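Local coordinates for proto-oncogene tyrosine-protein kinase receptor Ret (Danio rerio, PDB 7AMK), which is a receptor tyrosine kinase whose cadherin-like ectodomain takes part in assembly with the ligand GDNF and the co-receptor GFR alpha 1, at residues I140-E145 against Q192-E197; S69-L74 against F113-A118; S383-V388 against L436-T441; T241-V246 against H354-V359. The protein carries 4 engineered substitutions. All coordinates share one frame; numbering follows the deposited sequence.

Contact 1: residues I140-E145 against Q192-E197; sequences ITENRE and QVDREE. With CA (calcium ion), chain L; CA (calcium ion), chain M.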
# COMPACT_ATOMS: atom_id res chain seq x y z
N ILE A 140 -15.69 -38.81 -8.75
CA ILE A 140 -17.09 -38.49 -8.98
C ILE A 140 -17.30 -37.06 -8.50
O ILE A 140 -16.50 -36.50 -7.76
CB ILE A 140 -18.03 -39.46 -8.26
CG1 ILE A 140 -17.64 -39.52 -6.78
CG2 ILE A 140 -17.90 -40.84 -8.80
CD1 ILE A 140 -18.58 -40.34 -5.95
N THR A 141 -18.41 -36.47 -8.92
CA THR A 141 -18.77 -35.14 -8.46
C THR A 141 -19.78 -35.27 -7.33
O THR A 141 -20.57 -36.21 -7.29
CB THR A 141 -19.33 -34.29 -9.59
OG1 THR A 141 -18.36 -34.22 -10.64
CG2 THR A 141 -19.63 -32.84 -9.11
N GLU A 142 -19.71 -34.33 -6.38
CA GLU A 142 -20.66 -34.31 -5.27
C GLU A 142 -22.09 -34.14 -5.81
O GLU A 142 -22.31 -33.76 -6.96
CB GLU A 142 -20.28 -33.19 -4.30
CG GLU A 142 -20.37 -31.80 -4.90
CD GLU A 142 -20.33 -30.68 -3.88
OE1 GLU A 142 -20.54 -30.92 -2.67
OE2 GLU A 142 -20.08 -29.54 -4.32
N ASN A 143 -23.06 -34.48 -4.96
CA ASN A 143 -24.50 -34.24 -5.24
C ASN A 143 -24.98 -34.93 -6.52
O ASN A 143 -25.76 -34.37 -7.29
CB ASN A 143 -24.82 -32.74 -5.34
CG ASN A 143 -24.38 -31.96 -4.13
OD1 ASN A 143 -24.36 -32.47 -3.02
ND2 ASN A 143 -24.00 -30.71 -4.35
N ARG A 144 -24.52 -36.16 -6.75
CA ARG A 144 -24.85 -36.89 -7.97
C ARG A 144 -25.45 -38.24 -7.63
O ARG A 144 -25.24 -38.79 -6.55
CB ARG A 144 -23.61 -37.11 -8.86
CG ARG A 144 -23.07 -35.88 -9.51
CD ARG A 144 -24.06 -35.32 -10.51
NE ARG A 144 -23.46 -34.22 -11.25
CZ ARG A 144 -23.49 -32.95 -10.86
NH1 ARG A 144 -24.11 -32.59 -9.75
NH2 ARG A 144 -22.90 -32.02 -11.61
N GLU A 145 -26.14 -38.79 -8.63
CA GLU A 145 -26.84 -40.06 -8.50
C GLU A 145 -25.88 -41.23 -8.29
O GLU A 145 -24.92 -41.40 -9.05
CB GLU A 145 -27.68 -40.30 -9.76
CG GLU A 145 -27.91 -41.77 -10.13
CD GLU A 145 -29.35 -42.05 -10.57
OE1 GLU A 145 -30.27 -41.42 -10.01
OE2 GLU A 145 -29.56 -42.91 -11.46
N GLN A 192 -25.33 -40.04 -2.70
CA GLN A 192 -24.73 -38.75 -3.01
C GLN A 192 -23.75 -38.38 -1.92
O GLN A 192 -23.98 -38.66 -0.73
CB GLN A 192 -25.79 -37.66 -3.16
CG GLN A 192 -26.85 -37.89 -4.26
CD GLN A 192 -27.68 -36.65 -4.55
OE1 GLN A 192 -27.71 -35.70 -3.76
NE2 GLN A 192 -28.36 -36.64 -5.70
N VAL A 193 -22.66 -37.73 -2.30
CA VAL A 193 -21.64 -37.32 -1.35
C VAL A 193 -21.54 -35.79 -1.35
O VAL A 193 -22.16 -35.11 -2.18
CB VAL A 193 -20.29 -38.00 -1.65
CG1 VAL A 193 -20.51 -39.49 -1.64
CG2 VAL A 193 -19.73 -37.55 -3.03
N ASP A 194 -20.78 -35.26 -0.40
CA ASP A 194 -20.68 -33.82 -0.15
C ASP A 194 -19.20 -33.47 -0.15
O ASP A 194 -18.46 -33.85 0.78
CB ASP A 194 -21.38 -33.43 1.16
CG ASP A 194 -21.29 -31.92 1.48
OD1 ASP A 194 -20.87 -31.11 0.63
OD2 ASP A 194 -21.64 -31.53 2.62
N ARG A 195 -18.75 -32.77 -1.19
CA ARG A 195 -17.35 -32.40 -1.27
C ARG A 195 -16.94 -31.62 -0.02
O ARG A 195 -15.82 -31.78 0.48
CB ARG A 195 -17.10 -31.59 -2.55
CG ARG A 195 -15.62 -31.42 -2.94
CD ARG A 195 -14.82 -30.50 -2.02
NE ARG A 195 -15.38 -29.16 -1.95
CZ ARG A 195 -14.83 -28.10 -1.35
NH1 ARG A 195 -13.64 -28.17 -0.78
NH2 ARG A 195 -15.49 -26.95 -1.33
N GLU A 196 -17.85 -30.81 0.52
CA GLU A 196 -17.55 -30.01 1.71
C GLU A 196 -17.40 -30.85 2.97
O GLU A 196 -16.83 -30.38 3.95
CB GLU A 196 -18.63 -28.94 1.93
CG GLU A 196 -18.42 -27.64 1.12
CD GLU A 196 -18.82 -27.76 -0.37
OE1 GLU A 196 -19.80 -28.48 -0.67
OE2 GLU A 196 -18.16 -27.12 -1.23
N GLU A 197 -17.92 -32.07 2.98
CA GLU A 197 -17.65 -32.92 4.12
C GLU A 197 -16.36 -33.70 3.93
O GLU A 197 -15.56 -33.80 4.86
CB GLU A 197 -18.81 -33.89 4.36
CA CA L . -21.65 -29.78 -1.05
CA CA M . -19.54 -27.43 -3.37
O HOH W 1 -22.29 -37.39 -5.36
O HOH W 2 -22.71 -28.45 0.55
O HOH W 3 -23.32 -31.39 -1.20

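Contact 2: residues S69-L74 against F113-A118; sequences SDFSSL and FINDTA. With NAG (2-acetamido-2-deoxy-beta-D-glucopyranose), chain C.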
# COMPACT_ATOMS: atom_id res chain seq x y z
N SER A 69 1.18 -61.65 -37.16
CA SER A 69 1.26 -60.59 -38.16
C SER A 69 0.55 -59.31 -37.72
O SER A 69 0.95 -58.21 -38.11
CB SER A 69 0.70 -61.08 -39.51
OG SER A 69 -0.65 -61.49 -39.42
N ASP A 70 -0.51 -59.43 -36.91
CA ASP A 70 -1.17 -58.25 -36.36
C ASP A 70 -0.19 -57.39 -35.56
O ASP A 70 -0.27 -56.16 -35.60
CB ASP A 70 -2.34 -58.66 -35.47
CG ASP A 70 -3.48 -59.23 -36.26
OD1 ASP A 70 -3.69 -58.75 -37.40
OD2 ASP A 70 -4.16 -60.14 -35.75
N PHE A 71 0.70 -58.04 -34.80
CA PHE A 71 1.67 -57.29 -34.00
C PHE A 71 2.68 -56.59 -34.89
O PHE A 71 2.93 -55.39 -34.75
CB PHE A 71 2.39 -58.23 -33.02
CG PHE A 71 3.54 -57.58 -32.32
CD1 PHE A 71 4.80 -57.60 -32.88
CD2 PHE A 71 3.36 -56.92 -31.10
CE1 PHE A 71 5.87 -56.97 -32.25
CE2 PHE A 71 4.42 -56.30 -30.47
CZ PHE A 71 5.68 -56.33 -31.05
N SER A 72 3.29 -57.34 -35.80
CA SER A 72 4.39 -56.81 -36.59
C SER A 72 3.94 -55.73 -37.57
O SER A 72 4.77 -54.92 -38.00
CB SER A 72 5.07 -57.96 -37.33
OG SER A 72 4.11 -58.77 -37.99
N SER A 73 2.65 -55.66 -37.89
CA SER A 73 2.13 -54.70 -38.86
C SER A 73 1.67 -53.38 -38.26
O SER A 73 1.19 -52.51 -39.00
CB SER A 73 0.98 -55.33 -39.64
OG SER A 73 1.44 -56.47 -40.33
N LEU A 74 1.80 -53.19 -36.95
CA LEU A 74 1.41 -51.93 -36.31
C LEU A 74 2.47 -50.87 -36.58
O LEU A 74 3.58 -50.95 -36.04
CB LEU A 74 1.23 -52.14 -34.80
CG LEU A 74 -0.06 -52.80 -34.38
CD1 LEU A 74 0.03 -53.25 -32.92
CD2 LEU A 74 -1.19 -51.80 -34.57
N PHE A 113 -0.03 -54.27 -26.67
CA PHE A 113 -0.04 -55.47 -27.47
C PHE A 113 1.31 -56.14 -27.28
O PHE A 113 2.33 -55.62 -27.75
CB PHE A 113 -0.33 -55.13 -28.94
CG PHE A 113 -0.59 -56.32 -29.81
CD1 PHE A 113 -0.56 -57.61 -29.29
CD2 PHE A 113 -0.86 -56.15 -31.17
CE1 PHE A 113 -0.79 -58.70 -30.12
CE2 PHE A 113 -1.10 -57.25 -31.99
CZ PHE A 113 -1.05 -58.52 -31.47
N ILE A 114 1.33 -57.24 -26.56
CA ILE A 114 2.55 -57.97 -26.25
C ILE A 114 2.74 -59.05 -27.31
O ILE A 114 1.82 -59.83 -27.59
CB ILE A 114 2.47 -58.59 -24.84
CG1 ILE A 114 2.17 -57.52 -23.79
CG2 ILE A 114 3.76 -59.34 -24.51
CD1 ILE A 114 1.87 -58.10 -22.45
N ASN A 115 3.94 -59.10 -27.89
CA ASN A 115 4.26 -60.02 -28.97
C ASN A 115 4.55 -61.42 -28.41
O ASN A 115 5.61 -61.99 -28.60
CB ASN A 115 5.44 -59.47 -29.76
CG ASN A 115 5.82 -60.32 -30.97
OD1 ASN A 115 4.98 -60.94 -31.62
ND2 ASN A 115 7.11 -60.34 -31.28
N ASP A 116 3.56 -61.98 -27.71
CA ASP A 116 3.69 -63.34 -27.21
C ASP A 116 2.30 -63.87 -26.91
O ASP A 116 1.33 -63.11 -26.89
CB ASP A 116 4.59 -63.39 -25.96
CG ASP A 116 4.96 -64.82 -25.51
OD1 ASP A 116 4.69 -65.80 -26.24
OD2 ASP A 116 5.51 -64.95 -24.40
N THR A 117 2.20 -65.19 -26.72
CA THR A 117 0.95 -65.79 -26.28
C THR A 117 0.71 -65.49 -24.79
O THR A 117 1.63 -65.12 -24.05
CB THR A 117 0.95 -67.30 -26.54
OG1 THR A 117 2.21 -67.87 -26.17
CG2 THR A 117 0.67 -67.60 -28.02
N ALA A 118 -0.55 -65.62 -24.37
CA ALA A 118 -0.92 -65.27 -23.01
C ALA A 118 -0.18 -66.14 -22.00
O ALA A 118 0.14 -67.30 -22.28
CB ALA A 118 -2.42 -65.42 -22.80
C1 NAG C . 7.60 -61.08 -32.39
C2 NAG C . 9.03 -60.67 -32.73
C3 NAG C . 9.54 -61.46 -33.93
C4 NAG C . 9.32 -62.96 -33.73
C5 NAG C . 7.89 -63.25 -33.30
C6 NAG C . 7.67 -64.69 -32.93
C7 NAG C . 9.45 -58.33 -32.09
C8 NAG C . 9.49 -56.91 -32.57
N2 NAG C . 9.11 -59.24 -33.01
O3 NAG C . 10.92 -61.18 -34.08
O4 NAG C . 9.54 -63.63 -34.97
O5 NAG C . 7.55 -62.47 -32.14
O6 NAG C . 8.23 -64.97 -31.65
O7 NAG C . 9.69 -58.64 -30.92

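Contact 3: residues S383-V388 against L436-T441; sequences SQIGKV and LYVNDT. With NAG (2-acetamido-2-deoxy-beta-D-glucopyranose), chain G; FUC (alpha-L-fucopyranose), chain B.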
# COMPACT_ATOMS: atom_id res chain seq x y z
N SER A 383 22.75 25.30 1.22
CA SER A 383 22.30 24.83 2.52
C SER A 383 20.81 25.09 2.70
O SER A 383 20.35 26.23 2.53
CB SER A 383 23.10 25.52 3.62
OG SER A 383 22.58 25.16 4.89
N GLN A 384 20.06 24.05 3.04
CA GLN A 384 18.65 24.24 3.34
C GLN A 384 18.48 25.17 4.53
O GLN A 384 19.20 25.05 5.53
CB GLN A 384 17.97 22.90 3.61
CG GLN A 384 17.79 22.04 2.38
CD GLN A 384 18.64 20.80 2.39
OE1 GLN A 384 19.67 20.74 3.07
NE2 GLN A 384 18.21 19.79 1.65
N ILE A 385 17.54 26.10 4.41
CA ILE A 385 17.27 27.08 5.46
C ILE A 385 16.00 26.74 6.24
O ILE A 385 15.97 26.87 7.46
CB ILE A 385 17.17 28.49 4.83
CG1 ILE A 385 18.43 28.81 4.03
CG2 ILE A 385 16.93 29.56 5.90
CD1 ILE A 385 18.38 30.16 3.37
N GLY A 386 14.95 26.32 5.55
CA GLY A 386 13.70 25.99 6.21
C GLY A 386 12.75 25.38 5.20
O GLY A 386 13.09 25.19 4.03
N LYS A 387 11.55 25.08 5.67
CA LYS A 387 10.55 24.46 4.82
C LYS A 387 9.25 25.24 4.92
O LYS A 387 8.98 25.91 5.92
CB LYS A 387 10.30 22.99 5.19
CG LYS A 387 10.81 22.00 4.16
N VAL A 388 8.46 25.17 3.85
CA VAL A 388 7.15 25.81 3.80
C VAL A 388 6.14 24.77 3.37
O VAL A 388 6.45 23.87 2.57
CB VAL A 388 7.12 27.03 2.85
CG1 VAL A 388 8.06 28.11 3.36
CG2 VAL A 388 7.48 26.61 1.42
N LEU A 436 13.39 26.05 1.60
CA LEU A 436 14.19 27.27 1.47
C LEU A 436 15.67 26.96 1.61
O LEU A 436 16.10 26.28 2.55
CB LEU A 436 13.76 28.29 2.52
CG LEU A 436 12.56 29.15 2.12
CD1 LEU A 436 11.23 28.39 2.22
CD2 LEU A 436 12.54 30.43 2.94
N TYR A 437 16.47 27.47 0.68
CA TYR A 437 17.91 27.26 0.72
C TYR A 437 18.59 28.55 0.28
O TYR A 437 17.97 29.43 -0.33
CB TYR A 437 18.34 26.09 -0.17
CG TYR A 437 17.94 26.27 -1.62
CD1 TYR A 437 16.61 26.13 -2.01
CD2 TYR A 437 18.88 26.56 -2.59
CE1 TYR A 437 16.23 26.29 -3.34
CE2 TYR A 437 18.51 26.73 -3.93
CZ TYR A 437 17.19 26.59 -4.29
OH TYR A 437 16.83 26.75 -5.62
N VAL A 438 19.87 28.65 0.60
CA VAL A 438 20.64 29.81 0.21
C VAL A 438 21.03 29.69 -1.26
O VAL A 438 21.22 28.59 -1.79
CB VAL A 438 21.89 29.96 1.11
CG1 VAL A 438 21.52 29.80 2.57
CG2 VAL A 438 22.93 28.95 0.71
N ASN A 439 21.13 30.84 -1.92
CA ASN A 439 21.52 30.85 -3.32
C ASN A 439 22.79 31.68 -3.50
O ASN A 439 23.89 31.12 -3.57
CB ASN A 439 20.37 31.38 -4.18
CG ASN A 439 20.78 31.66 -5.62
OD1 ASN A 439 21.71 31.03 -6.15
ND2 ASN A 439 20.10 32.61 -6.25
N ASP A 440 22.66 33.00 -3.58
CA ASP A 440 23.80 33.90 -3.79
C ASP A 440 24.21 34.47 -2.44
O ASP A 440 23.46 35.24 -1.83
CB ASP A 440 23.46 35.02 -4.77
CG ASP A 440 24.68 35.87 -5.15
OD1 ASP A 440 25.63 35.96 -4.35
OD2 ASP A 440 24.68 36.44 -6.26
N THR A 441 25.40 34.11 -1.99
CA THR A 441 25.93 34.63 -0.74
C THR A 441 26.66 35.95 -0.93
O THR A 441 26.83 36.69 0.05
CB THR A 441 26.88 33.62 -0.10
OG1 THR A 441 28.02 33.44 -0.94
CG2 THR A 441 26.17 32.26 0.08
C1 NAG G . 20.36 33.02 -7.60
C2 NAG G . 19.18 33.83 -8.15
C3 NAG G . 19.49 34.34 -9.56
C4 NAG G . 20.83 35.07 -9.59
C5 NAG G . 21.93 34.21 -8.96
C6 NAG G . 23.24 34.94 -8.83
C7 NAG G . 17.03 33.16 -7.21
C8 NAG G . 17.32 34.16 -6.13
N2 NAG G . 17.96 33.05 -8.16
O3 NAG G . 18.45 35.23 -9.94
O4 NAG G . 21.22 35.32 -10.94
O5 NAG G . 21.54 33.81 -7.64
O6 NAG G . 24.17 34.20 -8.06
O7 NAG G . 15.99 32.50 -7.23
C1 FUC B . 24.58 33.02 -8.77
C2 FUC B . 26.09 32.75 -8.49
C3 FUC B . 26.32 32.29 -7.03
C4 FUC B . 25.37 31.13 -6.67
C5 FUC B . 23.93 31.56 -6.98
C6 FUC B . 22.87 30.50 -6.66
O2 FUC B . 26.94 33.86 -8.83
O3 FUC B . 27.66 31.83 -6.87
O4 FUC B . 25.71 29.96 -7.41
O5 FUC B . 23.79 31.91 -8.37

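Contact 4: residues T241-V246 against H354-V359; sequences TEDVLV and HFNVTV. With NAG (2-acetamido-2-deoxy-beta-D-glucopyranose), chain F; FUC (alpha-L-fucopyranose), chain D.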
# COMPACT_ATOMS: atom_id res chain seq x y z
N THR A 241 -21.13 -3.59 5.36
CA THR A 241 -20.93 -2.18 5.08
C THR A 241 -19.56 -1.73 5.55
O THR A 241 -19.09 -2.12 6.62
CB THR A 241 -22.02 -1.33 5.75
OG1 THR A 241 -23.29 -1.63 5.15
CG2 THR A 241 -21.72 0.16 5.60
N GLU A 242 -18.90 -0.92 4.74
CA GLU A 242 -17.59 -0.39 5.06
C GLU A 242 -17.68 1.13 5.00
O GLU A 242 -18.14 1.69 4.00
CB GLU A 242 -16.54 -0.94 4.09
CG GLU A 242 -15.13 -0.46 4.36
CD GLU A 242 -14.53 -1.08 5.60
OE1 GLU A 242 -15.28 -1.69 6.39
OE2 GLU A 242 -13.30 -0.95 5.79
N ASP A 243 -17.26 1.79 6.08
CA ASP A 243 -17.20 3.25 6.12
C ASP A 243 -15.90 3.73 5.49
O ASP A 243 -14.81 3.29 5.88
CB ASP A 243 -17.31 3.76 7.56
CG ASP A 243 -18.73 3.62 8.14
OD1 ASP A 243 -19.66 3.23 7.42
OD2 ASP A 243 -18.90 3.93 9.35
N VAL A 244 -16.01 4.61 4.50
CA VAL A 244 -14.86 5.13 3.77
C VAL A 244 -14.82 6.64 3.90
O VAL A 244 -15.83 7.33 3.66
CB VAL A 244 -14.90 4.71 2.30
CG1 VAL A 244 -13.93 5.59 1.50
CG2 VAL A 244 -14.56 3.23 2.17
N LEU A 245 -13.65 7.16 4.26
CA LEU A 245 -13.39 8.59 4.31
C LEU A 245 -12.35 8.92 3.25
O LEU A 245 -11.29 8.29 3.21
CB LEU A 245 -12.90 9.04 5.69
CG LEU A 245 -12.63 10.55 5.83
CD1 LEU A 245 -13.90 11.37 5.61
CD2 LEU A 245 -11.95 10.95 7.15
N VAL A 246 -12.68 9.87 2.38
CA VAL A 246 -11.73 10.44 1.43
C VAL A 246 -11.45 11.87 1.87
O VAL A 246 -12.35 12.73 1.84
CB VAL A 246 -12.26 10.42 -0.00
CG1 VAL A 246 -11.19 10.98 -0.94
CG2 VAL A 246 -12.69 9.02 -0.39
N HIS A 354 -22.12 -2.66 0.71
CA HIS A 354 -22.35 -1.23 0.88
C HIS A 354 -21.06 -0.54 1.25
O HIS A 354 -20.39 -0.93 2.22
CB HIS A 354 -23.40 -0.95 1.96
CG HIS A 354 -24.71 -1.62 1.73
ND1 HIS A 354 -25.11 -2.74 2.42
CD2 HIS A 354 -25.71 -1.34 0.86
CE1 HIS A 354 -26.31 -3.12 2.00
NE2 HIS A 354 -26.69 -2.28 1.06
N PHE A 355 -20.72 0.50 0.50
CA PHE A 355 -19.62 1.39 0.85
C PHE A 355 -20.24 2.73 1.22
O PHE A 355 -20.89 3.37 0.39
CB PHE A 355 -18.62 1.51 -0.30
CG PHE A 355 -17.80 0.25 -0.52
CD1 PHE A 355 -16.66 0.01 0.24
CD2 PHE A 355 -18.16 -0.68 -1.49
CE1 PHE A 355 -15.90 -1.15 0.04
CE2 PHE A 355 -17.41 -1.84 -1.69
CZ PHE A 355 -16.28 -2.07 -0.91
N ASN A 356 -20.08 3.11 2.49
CA ASN A 356 -20.60 4.36 3.04
C ASN A 356 -19.50 5.40 2.94
O ASN A 356 -18.61 5.46 3.79
CB ASN A 356 -21.04 4.14 4.49
CG ASN A 356 -21.61 5.38 5.11
OD1 ASN A 356 -22.06 6.27 4.40
ND2 ASN A 356 -21.58 5.46 6.43
N VAL A 357 -19.54 6.22 1.89
CA VAL A 357 -18.41 7.05 1.50
C VAL A 357 -18.63 8.49 1.95
O VAL A 357 -19.66 9.11 1.61
CB VAL A 357 -18.17 7.00 -0.02
CG1 VAL A 357 -16.97 7.89 -0.40
CG2 VAL A 357 -17.98 5.55 -0.48
N THR A 358 -17.66 9.04 2.68
CA THR A 358 -17.60 10.46 2.99
C THR A 358 -16.39 11.05 2.27
O THR A 358 -15.26 10.61 2.51
CB THR A 358 -17.49 10.69 4.50
OG1 THR A 358 -18.75 10.41 5.12
CG2 THR A 358 -17.10 12.14 4.80
N VAL A 359 -16.62 12.02 1.39
CA VAL A 359 -15.55 12.74 0.72
C VAL A 359 -15.58 14.18 1.24
O VAL A 359 -16.48 14.95 0.91
CB VAL A 359 -15.68 12.70 -0.80
CG1 VAL A 359 -14.52 13.46 -1.47
CG2 VAL A 359 -15.75 11.25 -1.29
C1 NAG F . -22.10 6.61 7.14
C2 NAG F . -23.21 6.20 8.12
C3 NAG F . -23.67 7.39 8.96
C4 NAG F . -22.48 8.12 9.58
C5 NAG F . -21.48 8.49 8.50
C6 NAG F . -20.25 9.18 9.04
C7 NAG F . -24.59 4.31 7.39
C8 NAG F . -25.81 3.89 6.62
N2 NAG F . -24.34 5.62 7.42
O3 NAG F . -24.53 6.92 9.99
O4 NAG F . -22.94 9.30 10.23
O5 NAG F . -21.05 7.30 7.84
O6 NAG F . -19.33 8.23 9.57
O7 NAG F . -23.87 3.50 7.97
C1 FUC D . -18.19 8.89 10.15
C2 FUC D . -17.84 8.15 11.44
C3 FUC D . -17.44 6.69 11.14
C4 FUC D . -16.27 6.67 10.14
C5 FUC D . -16.62 7.53 8.90
C6 FUC D . -15.43 7.74 7.98
O2 FUC D . -18.92 8.21 12.36
O3 FUC D . -17.01 6.01 12.31
O4 FUC D . -15.08 7.15 10.76
O5 FUC D . -17.10 8.84 9.26

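Contact 1: residues I140-E145 against Q192-E197
Glu142 and Glu196, one from each segment, bridge the same two calcium ions. In Glu142, CG lies between the backbone N and the carbonyl carbon (chi1 64°) and the chain then extends, so OE1 binds the ion of chain L at 2.3 Å and OE2 that of chain M at 2.4 Å. Glu196 has a chain folded at chi2 (77°); its OE1 goes to the first ion and OE2 to the second, at 2.6 Å. Asp194 OD1 joins the first ion and also accepts from Glu196 N, closing an Asx turn. This is the calcium site of a cadherin domain junction, with Asp194, Arg195 and Glu196 forming its DRE motif; Asp231 and waters 2 and 3 complete the shell of the first ion, and Asp228, Glu229, Asp231 and Asp265 that of the second. Arg195 N donates to Glu142 OE1 over 3.0 Å, from above the carboxylate plane, while Arg195 NH2 makes a salt bridge to Glu196 OE2 at 2.7 Å. Asn143 N binds Val193 O at 3.0 Å. Water 1 links Thr141 O, Arg144 N and Val193 N. Ile140 CD1 lies 4.2 Å from Val193 CG2, the side chains crossing near a right angle.

Contact 2: residues S69-L74 against F113-A118
Asp70, in the short helix, brings CB to the edge of the Phe113 ring, 4.0 Å from CE2, while its carboxylate turns to Lys64 and to the backbone N of Glu67. Phe71 carries most of the contact. Its CG is anti to the backbone N (chi1 171°), which drops the ring between Phe113 and Asn115. CB lies over the Phe113 face, offset toward the rim, 4.1 Å from the centroid of that ring; the Phe71 ring then turns an edge to the same face, a T-shaped pair with centroids 5.6 Å apart and planes at 81°. One face of Phe71 is covered by Asn115, whose CB stands 3.3 Å from the ring centroid and whose amide is stacked almost parallel to the ring (8°). Asn115 ND2 bears the N-linked sugar, and the acetyl carbon C8 of that sugar reaches the edge of the ring, 3.6 Å from Phe71 CE1. With an alanine in place of Phe71, the Asn115 amide and the acetyl group of the sugar would probably lose their aromatic support and leave the glycosylated side chain freer to turn. Leu74 follows, its CD1 meeting the edge of the Phe113 ring 3.5 Å from CD2. In this first cadherin-like domain, helix 68-72 thus packs against the end of strand 106-114, where Phe113 also touches Ile12 and Val14 of strand 7-14 and Leu85 of strand 83-92.

Contact 3: residues S383-V388 against L436-T441
Leu436 O is gripped by two successive amides, Gly386 N at 3.2 Å and Ile385 N, the latter modelled so close that its exact length is doubtful. This sharing is the mark of a classic beta bulge: Ile385 and Gly386 together face Leu436, and the antiparallel register slips by one residue between the Gln384-Tyr437 and Gly386-Leu436 pairs. The strands form part of a three-stranded sheet in the fourth cadherin-like domain. Before the bulge Val438 N donates to Ser383 O at 3.1 Å; beyond it Leu436 N donates to Gly386 O. Gln384 and Tyr437 project from one face. The Tyr437 ring, with CG between the backbone N and the carbonyl carbon (chi1 58°), leads away from residues 383-388 to where its OH makes a weak hydrogen bond to Ser424 OG, while Gln384 also packs on Tyr270 of the second subunit. Leu436 points to the other face, where it touches Val423 of the adjacent strand and Phe373 of strand 371-375. Ile385 has CG1 beside the backbone N (chi1 -55°) and an extended chain, which lays CD1 alongside the neighbouring strand. There CD1 presses on Val438 CG1 at 3.3 Å, the side chains crossing at about a right angle. Past the strand, Asn439 ND2 carries an N-linked glycan, and Asp440 OD2 lies 2.9 Å from O6 of its first sugar. Val388 CG1 is wedged against Leu436 CD1, 3.4 Å away.

Contact 4: residues T241-V246 against H354-V359
Thr241 to Val246 run alongside His354 to Val359 as parallel strands joined by alternating backbone hydrogen bonds. Glu242 N donates to His354 O and Asn356 N to Glu242 O; Val244 N reaches Asn356 O at 2.8 Å and Thr358 N reaches Val244 O at 2.7 Å, both close to straight, and Val246 N closes on Thr358 O. The polar side-chain link is between Asp243 and Asn356, which point the same way from the sheet. Asn356 ND2, which also carries the N-linked sugar, donates within its amide plane to Asp243 OD1 at 3.1 Å and meets that oxygen from above the carboxylate plane. Asp243 CG stands beside the backbone N (chi1 -73°), which sets OD1 beside Asn356 ND2 and leaves OD2 3.6 Å from C3 of the fucose. Were Asp243 an alanine, the remaining N-H of the Asn356 amide would probably lose this acceptor, and the amide one restraint on its rotation. Strand 241-246 is an outermost strand of a four-stranded mixed sheet, and its parallel pairing with the last strand is the arrangement of a cadherin-like sandwich. Apolar contacts fill the inner face: Val246 CB sits 3.8 Å from Val359 CG2 with the side chains side by side, and Val244 approaches Val357 and Phe355. Phe256 and Leu259 of strand 255-263 cover this face. On the outer face Leu245 CD1 presses Thr358 CG2 at 3.4 Å, and Leu245 CB meets fucose C6 at 3.7 Å.

Overall arrangement
Along the chain the four contacts follow one another in series, and none nests in or crosses another. Contact 2 closes first, tying helix 68-72 to the end of strand 106-114 in the first cadherin-like domain. Contact 1 follows in the second, joining the end of strand 139-141 to the loop before strand 200-210 at the calcium-bound junction with the third. Contact 4 closes the longest loop, pairing the first and last strands of a sheet. Contact 3 comes last, joining two strands of a sheet in the fourth domain. Centres of contacts 2 and 3 lie about 95 Å apart, at opposite sides of the elongated chain. Contacts 2, 3 and 4 each carry an N-linked glycan.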